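Local coordinates for proteasome accessory factor B/C (PafBC) (Paenarthrobacter aurescens, PDB 6SJ9), which probably acts as a transcriptional regulator of the bacterial DNA damage response, binding DNA through winged helix-turn-helix domains, at residues Gln363-Gln368 against Lys379-Asp384. Numbering follows the deposited sequence.
Sequences QGLHIQ and KALIDD
The flat group that Leu381 meets is the peptide joining Ile367 to Gln368: Leu381 CD2 comes to 3.3 Å from Ile367 O, from the CA side of the oxygen and about 17° out of the peptide plane, so the methyl lies over neither face. The other flat group, the ring of His366, stacks on that of His410; His366, at the N-cap position of helix 367-374, sends its CB away from helix 378-389. The same Leu381 methyl lies 3.9 Å from Ile367 CG2, so it sits where the side chain and carbonyl of one residue come together. Ile367 CG2 is set there because it stands anti to the backbone N and beside its own carbonyl carbon. Leu381 reaches across with CG anti to its backbone N (chi1 179°), which carries the fork out from the helix, and its chain slants across that of Ile367. Leu365 comes in alongside, its chain running past Leu381 in the opposite direction, and CD2 of Leu365 and CD2 of Leu381 end 4.2 Å apart. Ile382 meets Ile367 CG2 from a direction about 100° round from Leu381: the two isoleucine chains lie nearly at right angles, and Ile382 CG1 is 4.1 Å from Ile367 CG2 and 4.2 Å from Ile367 CD1. All four side chains are buried, and the contact between them is apolar. Leu355 and Phe358 of helix 346-360 extend this core over Leu381 and Leu365 respectively, while Val370 touches both leucines. Backbone hydrogen bonds of Leu365 with Val411 and of Ile367 with Asp409 tie strand 365-366 and the helix's first residue to the hairpin. The packing thus joins helices 367-374 and 378-389 of a helix-turn-helix, with helix 346-360 behind them and strands 404-407 and 410-413 forming the hairpin expected of a winged helix-turn-helix domain.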
ATOM      1  N   GLN A 363     -14.892   6.824 -20.654  1.00 55.53           N
ATOM      2  CA  GLN A 363     -14.241   8.109 -20.927  1.00 57.27           C
ATOM      3  C   GLN A 363     -13.174   8.490 -19.907  1.00 52.77           C
ATOM      4  O   GLN A 363     -12.504   9.522 -20.077  1.00 49.16           O
ATOM      5  CB  GLN A 363     -15.274   9.217 -21.039  1.00 63.57           C
ATOM      6  CG  GLN A 363     -16.263   8.937 -22.150  1.00 69.44           C
ATOM      7  CD  GLN A 363     -16.823  10.210 -22.691  1.00 78.56           C
ATOM      8  OE1 GLN A 363     -17.037  10.352 -23.907  1.00 84.29           O
ATOM      9  NE2 GLN A 363     -17.070  11.163 -21.795  1.00 80.49           N
ATOM     10  N   GLY A 364     -13.008   7.706 -18.846  1.00 50.86           N
ATOM     11  CA  GLY A 364     -11.931   7.956 -17.924  1.00 47.51           C
ATOM     12  C   GLY A 364     -12.201   9.116 -16.981  1.00 44.84           C
ATOM     13  O   GLY A 364     -13.291   9.673 -16.884  1.00 45.65           O
ATOM     14  N   LEU A 365     -11.137   9.509 -16.319  1.00 42.36           N
ATOM     15  CA  LEU A 365     -11.166  10.490 -15.252  1.00 39.24           C
ATOM     16  C   LEU A 365     -10.554  11.756 -15.835  1.00 40.28           C
ATOM     17  O   LEU A 365      -9.356  11.767 -16.144  1.00 40.74           O
ATOM     18  CB  LEU A 365     -10.376   9.976 -14.038  1.00 35.89           C
ATOM     19  CG  LEU A 365     -10.581  10.826 -12.754  1.00 37.90           C
ATOM     20  CD1 LEU A 365     -10.128  10.049 -11.518  1.00 36.79           C
ATOM     21  CD2 LEU A 365      -9.840  12.134 -12.828  1.00 33.93           C
ATOM     22  N   HIS A 366     -11.381  12.801 -16.033  1.00 37.73           N
ATOM     23  CA  HIS A 366     -10.881  14.096 -16.494  1.00 44.31           C
ATOM     24  C   HIS A 366     -10.520  14.957 -15.285  1.00 43.62           C
ATOM     25  O   HIS A 366     -11.387  15.350 -14.492  1.00 44.26           O
ATOM     26  CB  HIS A 366     -11.891  14.795 -17.404  1.00 53.02           C
ATOM     27  CG  HIS A 366     -11.981  14.155 -18.748  1.00 62.96           C
ATOM     28  ND1 HIS A 366     -11.140  14.494 -19.784  1.00 65.56           N
ATOM     29  CD2 HIS A 366     -12.750  13.137 -19.205  1.00 65.83           C
ATOM     30  CE1 HIS A 366     -11.412  13.745 -20.837  1.00 65.04           C
ATOM     31  NE2 HIS A 366     -12.390  12.918 -20.514  1.00 67.78           N
ATOM     32  N   ILE A 367      -9.240  15.233 -15.136  1.00 41.40           N
ATOM     33  CA  ILE A 367      -8.756  15.670 -13.831  1.00 39.33           C
ATOM     34  C   ILE A 367      -9.410  16.990 -13.413  1.00 40.32           C
ATOM     35  O   ILE A 367      -9.943  17.095 -12.292  1.00 40.30           O
ATOM     36  CB  ILE A 367      -7.230  15.753 -13.822  1.00 38.41           C
ATOM     37  CG1 ILE A 367      -6.683  14.332 -13.750  1.00 40.21           C
ATOM     38  CG2 ILE A 367      -6.753  16.500 -12.558  1.00 38.13           C
ATOM     39  CD1 ILE A 367      -5.227  14.243 -14.055  1.00 43.40           C
ATOM     40  N   GLN A 368      -9.396  18.005 -14.297  1.00 34.77           N
ATOM     41  CA  GLN A 368      -9.888  19.325 -13.856  1.00 38.36           C
ATOM     42  C   GLN A 368     -11.353  19.247 -13.454  1.00 42.91           C
ATOM     43  O   GLN A 368     -11.758  19.763 -12.406  1.00 48.24           O
ATOM     44  CB  GLN A 368      -9.750  20.404 -14.923  1.00 39.90           C
ATOM     45  CG  GLN A 368     -10.103  21.839 -14.343  1.00 44.56           C
ATOM     46  CD  GLN A 368      -9.144  22.210 -13.177  1.00 49.25           C
ATOM     47  OE1 GLN A 368      -7.930  22.280 -13.373  1.00 50.13           O
ATOM     48  NE2 GLN A 368      -9.684  22.438 -11.982  1.00 47.48           N
ATOM     49  N   LYS A 379      -4.143  19.920  -8.190  1.00 41.24           N
ATOM     50  CA  LYS A 379      -2.974  19.259  -7.625  1.00 40.82           C
ATOM     51  C   LYS A 379      -3.342  18.326  -6.483  1.00 36.12           C
ATOM     52  O   LYS A 379      -2.679  17.295  -6.268  1.00 36.10           O
ATOM     53  CB  LYS A 379      -1.987  20.305  -7.094  1.00 48.16           C
ATOM     54  CG  LYS A 379      -1.170  20.995  -8.165  1.00 59.52           C
ATOM     55  CD  LYS A 379      -0.032  20.104  -8.545  1.00 60.63           C
ATOM     56  CE  LYS A 379       1.242  20.722  -8.070  1.00 58.32           C
ATOM     57  NZ  LYS A 379       1.814  21.650  -9.060  1.00 58.53           N
ATOM     58  N   ALA A 380      -4.345  18.699  -5.704  1.00 35.85           N
ATOM     59  CA  ALA A 380      -4.807  17.806  -4.651  1.00 36.36           C
ATOM     60  C   ALA A 380      -5.360  16.532  -5.261  1.00 38.31           C
ATOM     61  O   ALA A 380      -5.125  15.432  -4.745  1.00 41.97           O
ATOM     62  CB  ALA A 380      -5.890  18.508  -3.790  1.00 34.22           C
ATOM     63  N   LEU A 381      -6.117  16.657  -6.367  1.00 37.37           N
ATOM     64  CA  LEU A 381      -6.650  15.452  -7.003  1.00 36.40           C
ATOM     65  C   LEU A 381      -5.533  14.564  -7.574  1.00 36.84           C
ATOM     66  O   LEU A 381      -5.560  13.343  -7.405  1.00 35.79           O
ATOM     67  CB  LEU A 381      -7.649  15.842  -8.091  1.00 36.56           C
ATOM     68  CG  LEU A 381      -8.211  14.606  -8.797  1.00 42.59           C
ATOM     69  CD1 LEU A 381      -8.938  13.739  -7.855  1.00 45.34           C
ATOM     70  CD2 LEU A 381      -9.184  15.004  -9.866  1.00 46.39           C
ATOM     71  N   ILE A 382      -4.527  15.167  -8.205  1.00 35.91           N
ATOM     72  CA  ILE A 382      -3.384  14.400  -8.709  1.00 37.32           C
ATOM     73  C   ILE A 382      -2.671  13.660  -7.566  1.00 35.72           C
ATOM     74  O   ILE A 382      -2.238  12.507  -7.719  1.00 33.17           O
ATOM     75  CB  ILE A 382      -2.449  15.342  -9.476  1.00 35.81           C
ATOM     76  CG1 ILE A 382      -3.142  15.753 -10.775  1.00 36.08           C
ATOM     77  CG2 ILE A 382      -1.174  14.662  -9.759  1.00 34.67           C
ATOM     78  CD1 ILE A 382      -2.497  17.019 -11.423  1.00 38.05           C
ATOM     79  N   ASP A 383      -2.520  14.318  -6.413  1.00 33.02           N
ATOM     80  CA  ASP A 383      -1.877  13.629  -5.312  1.00 36.88           C
ATOM     81  C   ASP A 383      -2.724  12.430  -4.841  1.00 34.37           C
ATOM     82  O   ASP A 383      -2.171  11.392  -4.494  1.00 36.53           O
ATOM     83  CB  ASP A 383      -1.604  14.587  -4.156  1.00 36.08           C
ATOM     84  CG  ASP A 383      -0.448  14.089  -3.293  1.00 42.33           C
ATOM     85  OD1 ASP A 383       0.600  13.753  -3.888  1.00 43.19           O
ATOM     86  OD2 ASP A 383      -0.557  14.018  -2.046  1.00 44.02           O
ATOM     87  N   ASP A 384      -4.060  12.575  -4.800  1.00 34.12           N
ATOM     88  CA  ASP A 384      -4.921  11.430  -4.496  1.00 35.96           C
ATOM     89  C   ASP A 384      -4.640  10.290  -5.441  1.00 32.75           C
ATOM     90  O   ASP A 384      -4.586   9.146  -5.024  1.00 29.61           O
ATOM     91  CB  ASP A 384      -6.416  11.766  -4.613  1.00 35.24           C
ATOM     92  CG  ASP A 384      -6.896  12.727  -3.539  1.00 42.43           C
ATOM     93  OD1 ASP A 384      -6.262  12.855  -2.477  1.00 44.44           O
ATOM     94  OD2 ASP A 384      -7.945  13.344  -3.770  1.00 46.84           O
TER